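Local atomic coordinates of trilobed Protease (Pyrococcus furiosus, PDB entry 2GOP), a protein that probably hydrolyses peptides, with the domain described here, a seven-bladed beta-propeller of open Velcro topology, perhaps governing which substrates enter. Residues D19-G24 with G306-E311; N112-K117 with H179-V184; D223-R228 with A268-G273. All coordinates share one frame; numbering follows the deposited sequence. Where two conformers were deposited one is given.

Contact 1. Residues D19-G24 with G306-E311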
ATOM      1  N   ASP A  19       5.058   5.518  17.801  1.00 38.05           N
ATOM      2  CA  ASP A  19       5.845   4.309  17.996  1.00 37.49           C
ATOM      3  C   ASP A  19       5.986   3.872  19.462  1.00 35.93           C
ATOM      4  O   ASP A  19       7.113   3.805  20.002  1.00 38.60           O
ATOM      5  CB  ASP A  19       7.219   4.485  17.353  1.00 36.10           C
ATOM      6  CG  ASP A  19       7.880   3.162  17.008  1.00 37.98           C
ATOM      7  OD1 ASP A  19       7.265   2.095  17.252  1.00 37.46           O
ATOM      8  OD2 ASP A  19       9.020   3.196  16.491  1.00 40.43           O
ATOM      9  N   PRO A  20       4.858   3.504  20.092  1.00 38.05           N
ATOM     10  CA  PRO A  20       4.884   3.058  21.498  1.00 37.55           C
ATOM     11  C   PRO A  20       5.508   1.677  21.631  1.00 39.48           C
ATOM     12  O   PRO A  20       5.270   0.801  20.805  1.00 36.49           O
ATOM     13  CB  PRO A  20       3.408   2.996  21.877  1.00 38.13           C
ATOM     14  CG  PRO A  20       2.707   2.727  20.593  1.00 39.10           C
ATOM     15  CD  PRO A  20       3.503   3.440  19.524  1.00 36.74           C
ATOM     16  N   ARG A  21       6.307   1.506  22.673  1.00 40.39           N
ATOM     17  CA  ARG A  21       7.027   0.278  22.914  1.00 41.56           C
ATOM     18  C   ARG A  21       7.013  -0.048  24.390  1.00 41.79           C
ATOM     19  O   ARG A  21       6.987   0.852  25.238  1.00 41.75           O
ATOM     20  CB  ARG A  21       8.481   0.435  22.468  1.00 43.70           C
ATOM     21  CG  ARG A  21       8.638   0.678  20.978  1.00 45.92           C
ATOM     22  CD  ARG A  21       8.544  -0.607  20.229  1.00 47.48           C
ATOM     23  NE  ARG A  21       8.128  -0.394  18.853  1.00 50.00           N
ATOM     24  CZ  ARG A  21       8.152  -1.330  17.912  1.00 48.07           C
ATOM     25  NH1 ARG A  21       8.566  -2.564  18.190  1.00 44.43           N
ATOM     26  NH2 ARG A  21       7.766  -1.020  16.680  1.00 50.62           N
ATOM     27  N   THR A  22       7.067  -1.336  24.697  1.00 43.28           N
ATOM     28  CA  THR A  22       7.177  -1.769  26.081  1.00 42.81           C
ATOM     29  C   THR A  22       7.963  -3.081  26.239  1.00 42.75           C
ATOM     30  O   THR A  22       7.845  -3.995  25.425  1.00 42.15           O
ATOM     31  CB  THR A  22       5.778  -1.912  26.723  1.00 41.33           C
ATOM     32  OG1 THR A  22       5.919  -2.120  28.137  1.00 44.55           O
ATOM     33  CG2 THR A  22       5.003  -3.073  26.089  1.00 38.96           C
ATOM     34  N   LYS A  23       8.787  -3.129  27.282  1.00 43.11           N
ATOM     35  CA  LYS A  23       9.423  -4.358  27.750  1.00 44.38           C
ATOM     36  C   LYS A  23       9.485  -4.268  29.255  1.00 45.52           C
ATOM     37  O   LYS A  23       9.900  -3.246  29.793  1.00 46.23           O
ATOM     38  CB  LYS A  23      10.847  -4.506  27.214  1.00 44.78           C
ATOM     39  CG  LYS A  23      10.952  -4.713  25.718  1.00 45.96           C
ATOM     40  CD  LYS A  23      10.337  -6.025  25.266  1.00 43.92           C
ATOM     41  CE  LYS A  23      10.567  -6.235  23.777  1.00 46.08           C
ATOM     42  NZ  LYS A  23       9.981  -7.502  23.265  1.00 46.01           N
ATOM     43  N   GLY A  24       9.064  -5.327  29.937  1.00 46.04           N
ATOM     44  CA  GLY A  24       9.090  -5.353  31.385  1.00 45.72           C
ATOM     45  C   GLY A  24       8.293  -4.212  31.981  1.00 45.25           C
ATOM     46  O   GLY A  24       7.108  -4.072  31.706  1.00 44.14           O
ATOM     47  N   GLY A 306      -1.081   2.502  16.935  1.00 42.25           N
ATOM     48  CA  GLY A 306       0.078   1.728  17.345  1.00 41.48           C
ATOM     49  C   GLY A 306      -0.011   1.262  18.791  1.00 40.59           C
ATOM     50  O   GLY A 306      -0.543   1.958  19.664  1.00 41.35           O
ATOM     51  N   PHE A 307       0.537   0.080  19.044  1.00 38.26           N
ATOM     52  CA  PHE A 307       0.554  -0.484  20.375  1.00 37.68           C
ATOM     53  C   PHE A 307       1.715  -1.451  20.489  1.00 38.18           C
ATOM     54  O   PHE A 307       2.361  -1.790  19.495  1.00 38.94           O
ATOM     55  CB  PHE A 307      -0.753  -1.236  20.646  1.00 39.18           C
ATOM     56  CG  PHE A 307      -0.893  -2.491  19.829  1.00 37.88           C
ATOM     57  CD1 PHE A 307      -1.366  -2.439  18.527  1.00 41.84           C
ATOM     58  CD2 PHE A 307      -0.532  -3.714  20.358  1.00 41.49           C
ATOM     59  CE1 PHE A 307      -1.469  -3.589  17.767  1.00 39.95           C
ATOM     60  CE2 PHE A 307      -0.633  -4.864  19.599  1.00 43.21           C
ATOM     61  CZ  PHE A 307      -1.096  -4.792  18.304  1.00 37.23           C
ATOM     62  N   ASP A 308       1.961  -1.912  21.706  1.00 38.65           N
ATOM     63  CA  ASP A 308       2.933  -2.967  21.936  1.00 38.77           C
ATOM     64  C   ASP A 308       2.506  -3.728  23.167  1.00 37.06           C
ATOM     65  O   ASP A 308       1.700  -3.236  23.949  1.00 36.84           O
ATOM     66  CB  ASP A 308       4.322  -2.361  22.137  1.00 38.30           C
ATOM     67  CG  ASP A 308       5.434  -3.359  21.964  1.00 39.30           C
ATOM     68  OD1 ASP A 308       5.210  -4.440  21.373  1.00 41.65           O
ATOM     69  OD2 ASP A 308       6.551  -3.043  22.417  1.00 39.37           O
ATOM     70  N   VAL A 309       3.050  -4.924  23.340  1.00 40.64           N
ATOM     71  CA  VAL A 309       2.702  -5.769  24.483  1.00 40.49           C
ATOM     72  C   VAL A 309       3.906  -6.591  24.956  1.00 40.60           C
ATOM     73  O   VAL A 309       4.639  -7.166  24.154  1.00 39.35           O
ATOM     74  CB  VAL A 309       1.504  -6.700  24.148  1.00 41.45           C
ATOM     75  CG1 VAL A 309       1.743  -7.451  22.829  1.00 44.52           C
ATOM     76  CG2 VAL A 309       1.243  -7.678  25.279  1.00 41.35           C
ATOM     77  N   ASP A 310       4.120  -6.607  26.268  1.00 41.66           N
ATOM     78  CA  ASP A 310       5.062  -7.541  26.880  1.00 42.13           C
ATOM     79  C   ASP A 310       4.415  -8.031  28.179  1.00 43.41           C
ATOM     80  O   ASP A 310       3.538  -8.895  28.121  1.00 45.58           O
ATOM     81  CB  ASP A 310       6.446  -6.893  27.067  1.00 41.27           C
ATOM     82  CG  ASP A 310       7.499  -7.868  27.599  1.00 41.67           C
ATOM     83  OD1 ASP A 310       7.584  -9.011  27.105  1.00 39.70           O
ATOM     84  OD2 ASP A 310       8.252  -7.480  28.515  1.00 42.34           O
ATOM     85  N   GLU A 311       4.790  -7.476  29.329  1.00 43.30           N
ATOM     86  CA  GLU A 311       4.107  -7.806  30.585  1.00 46.39           C
ATOM     87  C   GLU A 311       2.801  -7.034  30.685  1.00 46.86           C
ATOM     88  O   GLU A 311       1.835  -7.492  31.307  1.00 45.97           O
ATOM     89  CB  GLU A 311       4.989  -7.475  31.793  1.00 47.20           C
ATOM     90  CG  GLU A 311       6.180  -8.405  31.948  1.00 49.72           C
ATOM     91  CD  GLU A 311       7.118  -7.978  33.060  1.00 51.65           C
ATOM     92  OE1 GLU A 311       8.127  -8.686  33.283  1.00 54.97           O
ATOM     93  OE2 GLU A 311       6.855  -6.932  33.701  1.00 55.82           O
TER
HETATM   94  O   HOH W   1       5.550  -4.646  29.659  1.00 48.91           O
HETATM   95  O   HOH W   2       7.402  -6.035  23.640  1.00 61.84           O
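Strands 19-23 and 306-309 run in the same direction, their axes 6° from parallel and 5.5 Å apart at the closest. Carboxylates, rather than main-chain carbonyls, accept both direct hydrogen bonds between the two segments. Asp308 turns its side chain toward strand 19-23, with CG opposite its own backbone N (chi1 -162°), and its OD2 accepts a hydrogen bond from Thr22 N, 2.9 Å away, on the anti side and somewhat out of the carboxylate plane. Two residues on, Asp310 repeats the device: its OD2 offers the anti lone pair to Gly24 N, 2.7 Å away, in an almost linear bond of 175°. The other oxygen of Asp308, OD1, is held by a salt bridge to Lys269, so this buried carboxylate is shared between two neighbours.

Between these bonds, apolar groups lie against the facing backbone. Pro20 rests its ring on the 306-307 peptide, CG lying 3.5 Å from Gly306 O, and the methyl of Thr22 sits 3.6 Å from Asp310 N, measured from CG2. The hydroxyl of Thr22 points elsewhere, to Leu26 O and to a water that also donates to Gly24 O and accepts from Glu311 N. A second water accepts from Lys23 NZ, lies 2.7 Å from Thr22 O and also donates to Val309 O, bridging the segments. Arg21, its chain bent at chi2, meets Asp19 OD1 side-on with NE and NH2, while Asp19 OD2 reaches Arg65.

Strands 16-23 and 303-309 are the first strands of the first and last four-stranded blades. Each blade is built from one continuous region of chain, so side-chain-to-backbone bonds join the ends of the ring here, without a strand from one end of the chain completing the blade at the other end: the open Velcro arrangement of this beta-propeller.

Contact 2. Residues N112-K117 with H179-V184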
ATOM      1  N   ASN A 112      16.521  -9.815  19.048  1.00 37.70           N
ATOM      2  CA  ASN A 112      16.379 -11.219  19.399  1.00 37.91           C
ATOM      3  C   ASN A 112      15.975 -11.352  20.876  1.00 38.01           C
ATOM      4  O   ASN A 112      16.278 -10.482  21.692  1.00 34.59           O
ATOM      5  CB  ASN A 112      17.701 -11.944  19.126  1.00 36.60           C
ATOM      6  CG  ASN A 112      17.615 -13.428  19.395  1.00 40.98           C
ATOM      7  OD1 ASN A 112      17.515 -13.845  20.549  1.00 43.57           O
ATOM      8  ND2 ASN A 112      17.642 -14.238  18.333  1.00 39.04           N
ATOM      9  N   GLU A 113      15.273 -12.434  21.211  1.00 39.13           N
ATOM     10  CA  GLU A 113      14.860 -12.753  22.592  0.50 38.16           C
ATOM     11  C   GLU A 113      16.025 -12.724  23.578  1.00 38.16           C
ATOM     12  O   GLU A 113      15.841 -12.561  24.786  1.00 39.15           O
ATOM     13  CB  GLU A 113      14.257 -14.162  22.648  0.50 38.20           C
ATOM     14  CG  GLU A 113      12.872 -14.311  22.026  0.50 37.96           C
ATOM     15  CD  GLU A 113      12.455 -15.772  21.852  0.50 37.69           C
ATOM     16  OE1 GLU A 113      13.174 -16.673  22.346  0.50 33.06           O
ATOM     17  OE2 GLU A 113      11.412 -16.018  21.209  0.50 37.53           O
ATOM     18  N   ASP A 114      17.236 -12.941  23.071  1.00 37.70           N
ATOM     19  CA  ASP A 114      18.431 -12.958  23.928  1.00 38.34           C
ATOM     20  C   ASP A 114      18.989 -11.578  24.320  1.00 38.92           C
ATOM     21  O   ASP A 114      20.022 -11.505  24.996  1.00 41.28           O
ATOM     22  CB  ASP A 114      19.538 -13.828  23.305  1.00 38.94           C
ATOM     23  CG  ASP A 114      20.120 -13.250  22.020  1.00 37.91           C
ATOM     24  OD1 ASP A 114      19.853 -12.085  21.671  1.00 38.28           O
ATOM     25  OD2 ASP A 114      20.872 -13.987  21.345  1.00 45.57           O
ATOM     26  N   SER A 115      18.339 -10.494  23.881  1.00 37.76           N
ATOM     27  CA  SER A 115      18.781  -9.116  24.188  1.00 38.78           C
ATOM     28  C   SER A 115      20.235  -8.866  23.789  1.00 37.87           C
ATOM     29  O   SER A 115      20.897  -8.006  24.361  1.00 39.28           O
ATOM     30  CB  SER A 115      18.623  -8.799  25.690  1.00 34.29           C
ATOM     31  OG  SER A 115      17.317  -9.039  26.137  1.00 36.88           O
ATOM     32  N   ARG A 116      20.732  -9.632  22.828  1.00 40.29           N
ATOM     33  CA  ARG A 116      22.116  -9.505  22.375  1.00 42.26           C
ATOM     34  C   ARG A 116      22.167  -9.327  20.859  1.00 42.21           C
ATOM     35  O   ARG A 116      22.857  -8.427  20.366  1.00 45.10           O
ATOM     36  CB  ARG A 116      22.920 -10.724  22.837  1.00 43.29           C
ATOM     37  CG  ARG A 116      24.280 -10.871  22.228  1.00 44.62           C
ATOM     38  CD  ARG A 116      24.873 -12.249  22.528  1.00 47.64           C
ATOM     39  NE  ARG A 116      25.473 -12.805  21.316  1.00 54.09           N
ATOM     40  CZ  ARG A 116      25.081 -13.921  20.694  1.00 56.99           C
ATOM     41  NH1 ARG A 116      24.109 -14.696  21.179  1.00 57.71           N
ATOM     42  NH2 ARG A 116      25.710 -14.295  19.579  1.00 58.03           N
ATOM     43  N   LYS A 117      21.434 -10.160  20.118  1.00 39.05           N
ATOM     44  CA  LYS A 117      21.377 -10.016  18.661  1.00 39.28           C
ATOM     45  C   LYS A 117      20.274  -9.057  18.199  1.00 39.30           C
ATOM     46  O   LYS A 117      19.169  -9.019  18.763  1.00 36.22           O
ATOM     47  CB  LYS A 117      21.201 -11.369  17.984  1.00 39.15           C
ATOM     48  CG  LYS A 117      22.323 -12.362  18.307  1.00 38.10           C
ATOM     49  CD  LYS A 117      22.293 -13.586  17.393  1.00 39.85           C
ATOM     50  CE  LYS A 117      21.053 -14.471  17.590  1.00 40.11           C
ATOM     51  NZ  LYS A 117      21.025 -15.222  18.884  1.00 39.14           N
ATOM     52  N   HIS A 179      12.444 -15.690  14.441  1.00 38.61           N
ATOM     53  CA  HIS A 179      11.704 -16.834  14.958  1.00 37.70           C
ATOM     54  C   HIS A 179      12.684 -17.646  15.790  1.00 37.08           C
ATOM     55  O   HIS A 179      13.394 -18.515  15.267  1.00 36.08           O
ATOM     56  CB  HIS A 179      11.104 -17.683  13.840  1.00 36.01           C
ATOM     57  CG  HIS A 179      10.266 -18.820  14.345  1.00 37.63           C
ATOM     58  ND1 HIS A 179       9.200 -18.637  15.207  1.00 34.52           N
ATOM     59  CD2 HIS A 179      10.340 -20.153  14.115  1.00 35.46           C
ATOM     60  CE1 HIS A 179       8.661 -19.810  15.489  1.00 36.18           C
ATOM     61  NE2 HIS A 179       9.330 -20.747  14.834  1.00 34.91           N
ATOM     62  N   ARG A 180      12.705 -17.352  17.085  1.00 35.28           N
ATOM     63  CA  ARG A 180      13.799 -17.747  17.983  1.00 38.21           C
ATOM     64  C   ARG A 180      15.146 -17.296  17.395  1.00 36.59           C
ATOM     65  O   ARG A 180      15.320 -16.099  17.213  1.00 34.86           O
ATOM     66  CB  ARG A 180      13.714 -19.221  18.361  1.00 38.15           C
ATOM     67  CG  ARG A 180      12.433 -19.535  19.166  1.00 41.50           C
ATOM     68  CD  ARG A 180      12.621 -20.672  20.150  1.00 46.26           C
ATOM     69  NE  ARG A 180      11.415 -20.966  20.939  1.00 50.66           N
ATOM     70  CZ  ARG A 180      10.999 -20.274  22.006  1.00 54.00           C
ATOM     71  NH1 ARG A 180      11.665 -19.210  22.437  1.00 55.04           N
ATOM     72  NH2 ARG A 180       9.897 -20.646  22.650  1.00 55.14           N
ATOM     73  N   ASP A 181      16.070 -18.207  17.081  1.00 33.60           N
ATOM     74  CA  ASP A 181      17.355 -17.805  16.502  1.00 36.73           C
ATOM     75  C   ASP A 181      17.379 -17.830  14.976  1.00 38.41           C
ATOM     76  O   ASP A 181      18.413 -17.549  14.361  1.00 37.87           O
ATOM     77  CB  ASP A 181      18.487 -18.658  17.068  1.00 36.16           C
ATOM     78  CG  ASP A 181      18.950 -18.180  18.436  1.00 37.87           C
ATOM     79  OD1 ASP A 181      18.858 -16.954  18.735  1.00 37.90           O
ATOM     80  OD2 ASP A 181      19.403 -19.037  19.210  1.00 39.89           O
ATOM     81  N   LYS A 182      16.239 -18.147  14.365  1.00 38.39           N
ATOM     82  CA  LYS A 182      16.122 -18.135  12.921  1.00 37.01           C
ATOM     83  C   LYS A 182      15.438 -16.857  12.460  1.00 36.63           C
ATOM     84  O   LYS A 182      14.840 -16.131  13.245  1.00 35.34           O
ATOM     85  CB  LYS A 182      15.341 -19.353  12.437  1.00 36.99           C
ATOM     86  CG  LYS A 182      15.963 -20.673  12.805  1.00 36.23           C
ATOM     87  CD  LYS A 182      15.330 -21.824  12.040  1.00 36.34           C
ATOM     88  CE  LYS A 182      15.789 -23.183  12.577  1.00 35.15           C
ATOM     89  NZ  LYS A 182      15.285 -24.334  11.775  1.00 35.88           N
ATOM     90  N   ILE A 183      15.540 -16.579  11.170  1.00 37.76           N
ATOM     91  CA  ILE A 183      14.865 -15.440  10.590  1.00 36.52           C
ATOM     92  C   ILE A 183      13.868 -15.954   9.557  1.00 36.61           C
ATOM     93  O   ILE A 183      14.206 -16.768   8.681  1.00 34.98           O
ATOM     94  CB  ILE A 183      15.858 -14.438   9.950  1.00 39.22           C
ATOM     95  CG1 ILE A 183      16.812 -13.881  11.023  1.00 40.15           C
ATOM     96  CG2 ILE A 183      15.112 -13.283   9.314  1.00 35.93           C
ATOM     97  CD1 ILE A 183      18.130 -13.426  10.457  1.00 44.73           C
ATOM     98  N   VAL A 184      12.631 -15.492   9.686  1.00 35.99           N
ATOM     99  CA  VAL A 184      11.587 -15.818   8.719  1.00 34.92           C
ATOM    100  C   VAL A 184      11.565 -14.686   7.703  1.00 34.66           C
ATOM    101  O   VAL A 184      11.408 -13.535   8.074  1.00 36.37           O
ATOM    102  CB  VAL A 184      10.229 -15.939   9.411  1.00 35.81           C
ATOM    103  CG1 VAL A 184       9.088 -16.082   8.382  1.00 36.73           C
ATOM    104  CG2 VAL A 184      10.270 -17.116  10.393  1.00 37.97           C
TER
HETATM  105  O   HOH W   3      17.647 -16.472  21.582  1.00 62.11           O
HETATM  106  O   HOH W   4      14.284 -14.072  19.001  1.00 41.61           O
HETATM  107  O   HOH W   5      11.189 -15.283  18.581  1.00 58.13           O
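Asp181 OD1 receives both Lys117 NZ and Asn112 ND2, and around this one oxygen the contact is at its densest. Lys117 curls at its last two torsions to bring NZ within 2.8 Å of Asp181 OD1, approaching from well above the carboxylate plane, 53° out of it. Asn112 comes in more nearly along the C-O bond, ND2 standing 3.0 Å from OD1 of Asp181, with its amide turned 28° against the carboxylate. A water adds a third donor to the same oxygen and also donates to Asn112 OD1. The ammonium of Lys117 is divided between two acids, since NZ lies 2.8 Å from Asp114 OD2 as well; a cation between them probably offsets the repulsion of Asp114 and Asp181.

Two hairpin turns of adjacent propeller blades meet here. Residues 112-116 link strands 105-111 and 117-123, and a type I turn from Asn112 to Ser115 is accompanied through the loop by Asx turns: Asn112 OD1 accepts from Asp114 N at 2.7 Å, and Asp114 OD1 gathers the amides of Arg116 and Lys117 from one face of its plane. Opposite stands the tight type II' turn from His179 to Lys182, which carries Arg180 and Asp181 at its two corners.

Toward solvent the fit is slacker. Glu113 and Arg180, both exposed, form a salt bridge of 3.0 Å between OE1 and NH1, their flat groups 79° apart; because Glu113 has two deposited conformers, this pairing may hold only part of the time. Water bridges the gap: one molecule connects Glu113 N to Arg180 O, and another, in the conformer given, donates to Glu113 OE2 (2.7 Å) and accepts from Arg180 N. The guanidinium of Arg180 turns also to Glu227 of the next blade, through NH2.

Contact 3. Residues D223-R228 with A268-G273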
ATOM      1  N   ASP A 223       4.946 -11.515  12.798  1.00 34.91           N
ATOM      2  CA  ASP A 223       5.422 -11.655  14.180  1.00 34.67           C
ATOM      3  C   ASP A 223       5.550 -13.116  14.555  1.00 34.51           C
ATOM      4  O   ASP A 223       4.985 -13.972  13.898  1.00 33.41           O
ATOM      5  CB  ASP A 223       4.448 -10.969  15.156  1.00 36.58           C
ATOM      6  CG  ASP A 223       5.091 -10.602  16.480  1.00 38.47           C
ATOM      7  OD1 ASP A 223       6.337 -10.721  16.605  1.00 33.67           O
ATOM      8  OD2 ASP A 223       4.341 -10.201  17.402  1.00 36.15           O
ATOM      9  N   SER A 224       6.284 -13.387  15.626  1.00 36.00           N
ATOM     10  CA  SER A 224       6.409 -14.735  16.168  1.00 35.93           C
ATOM     11  C   SER A 224       6.551 -14.638  17.685  1.00 37.07           C
ATOM     12  O   SER A 224       7.162 -13.697  18.177  1.00 35.30           O
ATOM     13  CB  SER A 224       7.650 -15.428  15.589  1.00 37.88           C
ATOM     14  OG  SER A 224       7.929 -16.635  16.284  1.00 36.51           O
ATOM     15  N   ASP A 225       5.990 -15.605  18.414  1.00 35.79           N
ATOM     16  CA  ASP A 225       6.240 -15.720  19.859  1.00 37.57           C
ATOM     17  C   ASP A 225       7.274 -16.805  20.216  1.00 36.33           C
ATOM     18  O   ASP A 225       7.403 -17.182  21.380  1.00 34.74           O
ATOM     19  CB  ASP A 225       4.924 -15.931  20.641  1.00 37.49           C
ATOM     20  CG  ASP A 225       4.203 -17.231  20.292  1.00 40.35           C
ATOM     21  OD1 ASP A 225       4.775 -18.122  19.616  1.00 41.36           O
ATOM     22  OD2 ASP A 225       3.029 -17.347  20.709  1.00 39.63           O
ATOM     23  N   GLY A 226       8.008 -17.295  19.216  1.00 36.60           N
ATOM     24  CA  GLY A 226       8.986 -18.363  19.409  1.00 39.09           C
ATOM     25  C   GLY A 226       8.464 -19.738  19.041  1.00 40.80           C
ATOM     26  O   GLY A 226       9.247 -20.664  18.828  1.00 39.74           O
ATOM     27  N   GLU A 227       7.142 -19.864  18.969  1.00 37.99           N
ATOM     28  CA  GLU A 227       6.477 -21.118  18.665  1.00 37.45           C
ATOM     29  C   GLU A 227       5.517 -20.937  17.495  1.00 37.19           C
ATOM     30  O   GLU A 227       5.632 -21.623  16.470  1.00 37.49           O
ATOM     31  CB  GLU A 227       5.746 -21.631  19.905  1.00 36.44           C
ATOM     32  CG  GLU A 227       6.671 -21.988  21.074  1.00 44.35           C
ATOM     33  CD  GLU A 227       7.691 -23.085  20.722  1.00 48.85           C
ATOM     34  OE1 GLU A 227       7.437 -23.862  19.782  1.00 51.74           O
ATOM     35  OE2 GLU A 227       8.742 -23.177  21.396  1.00 53.42           O
ATOM     36  N   ARG A 228       4.593 -19.992  17.650  1.00 37.01           N
ATOM     37  CA  ARG A 228       3.586 -19.691  16.635  0.50 36.12           C
ATOM     38  C   ARG A 228       4.021 -18.511  15.792  1.00 34.50           C
ATOM     39  O   ARG A 228       4.580 -17.555  16.303  1.00 37.07           O
ATOM     40  CB  ARG A 228       2.236 -19.373  17.283  0.50 36.74           C
ATOM     41  CG  ARG A 228       1.500 -20.601  17.789  0.50 41.09           C
ATOM     42  CD  ARG A 228       0.159 -20.243  18.391  0.50 39.84           C
ATOM     43  NE  ARG A 228      -0.465 -21.416  18.998  0.50 42.57           N
ATOM     44  CZ  ARG A 228      -1.610 -21.403  19.680  0.50 43.55           C
ATOM     45  NH1 ARG A 228      -2.291 -20.268  19.860  0.50 43.12           N
ATOM     46  NH2 ARG A 228      -2.071 -22.538  20.196  0.50 40.34           N
ATOM     47  N   ALA A 268      -0.859  -6.066  14.271  1.00 36.63           N
ATOM     48  CA  ALA A 268      -1.118  -7.298  15.017  1.00 36.30           C
ATOM     49  C   ALA A 268       0.192  -7.847  15.572  1.00 35.16           C
ATOM     50  O   ALA A 268       1.220  -7.769  14.917  1.00 34.52           O
ATOM     51  CB  ALA A 268      -1.785  -8.336  14.108  1.00 34.64           C
ATOM     52  N   LYS A 269       0.148  -8.394  16.782  1.00 34.37           N
ATOM     53  CA  LYS A 269       1.314  -8.967  17.441  1.00 38.79           C
ATOM     54  C   LYS A 269       0.890 -10.226  18.178  1.00 36.91           C
ATOM     55  O   LYS A 269      -0.261 -10.352  18.549  1.00 42.23           O
ATOM     56  CB  LYS A 269       1.925  -7.947  18.411  1.00 39.77           C
ATOM     57  CG  LYS A 269       2.562  -6.758  17.718  1.00 43.92           C
ATOM     58  CD  LYS A 269       3.181  -5.766  18.697  1.00 46.36           C
ATOM     59  CE  LYS A 269       4.265  -4.915  18.020  1.00 51.84           C
ATOM     60  NZ  LYS A 269       4.429  -3.540  18.603  1.00 57.68           N
ATOM     61  N   ILE A 270       1.808 -11.161  18.369  1.00 37.52           N
ATOM     62  CA  ILE A 270       1.512 -12.406  19.061  1.00 38.45           C
ATOM     63  C   ILE A 270       2.434 -12.516  20.262  1.00 40.01           C
ATOM     64  O   ILE A 270       3.637 -12.307  20.149  1.00 41.46           O
ATOM     65  CB  ILE A 270       1.649 -13.658  18.127  1.00 39.43           C
ATOM     66  CG1 ILE A 270       1.151 -14.929  18.828  1.00 38.59           C
ATOM     67  CG2 ILE A 270       3.090 -13.855  17.651  1.00 37.17           C
ATOM     68  CD1 ILE A 270       0.777 -16.052  17.868  1.00 39.69           C
ATOM     69  N   LYS A 271       1.860 -12.841  21.413  1.00 42.80           N
ATOM     70  CA  LYS A 271       2.626 -13.017  22.633  1.00 42.41           C
ATOM     71  C   LYS A 271       2.016 -14.126  23.472  1.00 42.35           C
ATOM     72  O   LYS A 271       0.829 -14.085  23.798  1.00 42.19           O
ATOM     73  CB  LYS A 271       2.677 -11.722  23.439  1.00 44.83           C
ATOM     74  CG  LYS A 271       3.284 -11.944  24.810  1.00 46.74           C
ATOM     75  CD  LYS A 271       4.161 -10.816  25.276  1.00 50.27           C
ATOM     76  CE  LYS A 271       4.835 -11.226  26.574  1.00 52.94           C
ATOM     77  NZ  LYS A 271       5.625 -12.472  26.383  1.00 56.29           N
ATOM     78  N   ASP A 272       2.828 -15.119  23.818  1.00 41.05           N
ATOM     79  CA  ASP A 272       2.346 -16.261  24.591  1.00 44.08           C
ATOM     80  C   ASP A 272       1.102 -16.870  23.949  1.00 43.71           C
ATOM     81  O   ASP A 272       0.137 -17.205  24.644  1.00 44.60           O
ATOM     82  CB  ASP A 272       2.052 -15.860  26.048  1.00 47.13           C
ATOM     83  CG  ASP A 272       3.307 -15.438  26.811  1.00 56.21           C
ATOM     84  OD1 ASP A 272       4.428 -15.797  26.388  1.00 61.16           O
ATOM     85  OD2 ASP A 272       3.167 -14.746  27.851  1.00 64.71           O
ATOM     86  N   GLY A 273       1.123 -16.983  22.619  1.00 40.32           N
ATOM     87  CA  GLY A 273       0.041 -17.612  21.867  1.00 39.68           C
ATOM     88  C   GLY A 273      -1.232 -16.795  21.745  1.00 38.86           C
ATOM     89  O   GLY A 273      -2.204 -17.261  21.170  1.00 39.63           O
TER
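Ile270 reaches across between Asp223 and Asp225, crossing both carboxylate side chains at a slant. With CG1 opposite its backbone N, the isoleucine directs its two branches to different places on the facing segment: CG2 presses on the peptide between Ser224 and Asp225, 3.5 Å from Asp225 N, while CD1 lies 3.7 Å from Arg228 CB. The aspartates pass beside it to the backbone. Asp223 OD2 accepts from Ile270 N at 2.9 Å on its anti side, 32° out of the carboxylate plane, and the same oxygen is close to the alpha carbon of Lys269.

Asp225 is turned differently. Its CG is wedged between backbone N and carbonyl carbon (chi1 63°), which sends OD2 forward to Gly273 N, 2.7 Å away and nearly in line with the C-O bond, though the angle at the hydrogen is bent to 133°. OD1 turns back into its own segment and accepts from Glu227 N and Arg228 N, an Asx turn and motif that shapes the bend after strand 219-224. One carboxylate thus ties its own turn to the neighbouring hairpin.

Both acids draw on main-chain amides, three of them around Asp225 alone. Such neutral donors would be expected to stabilise the ionised carboxylates and to fix their orientation, so that adjacent blades are linked by directed polar bonds around the side chain of Ile270.

Overall arrangement
All three contacts lie where neighbouring blades of the propeller meet at their first strands or first hairpins. Contact 1 is partly buried, its centre about 9 Å from the centre of the chain, and joins the first blade to the last; contacts 2 and 3 are surface contacts between blades consecutive in sequence. Contacts 1 and 3 both rely on aspartates that accept backbone amides, whereas contact 2 has salt bridges and an amide-carboxylate bond between side chains, with its backbones linked by water. A salt bridge from Lys269 NZ to Asp308 OD1, 3.0 Å, connects contact 3 with contact 1. A probable hydrogen bond between His179 ND1 and Ser224 OG, 2.6 Å apart, joins contact 2 to contact 3, while contacts 1 and 2 do not touch.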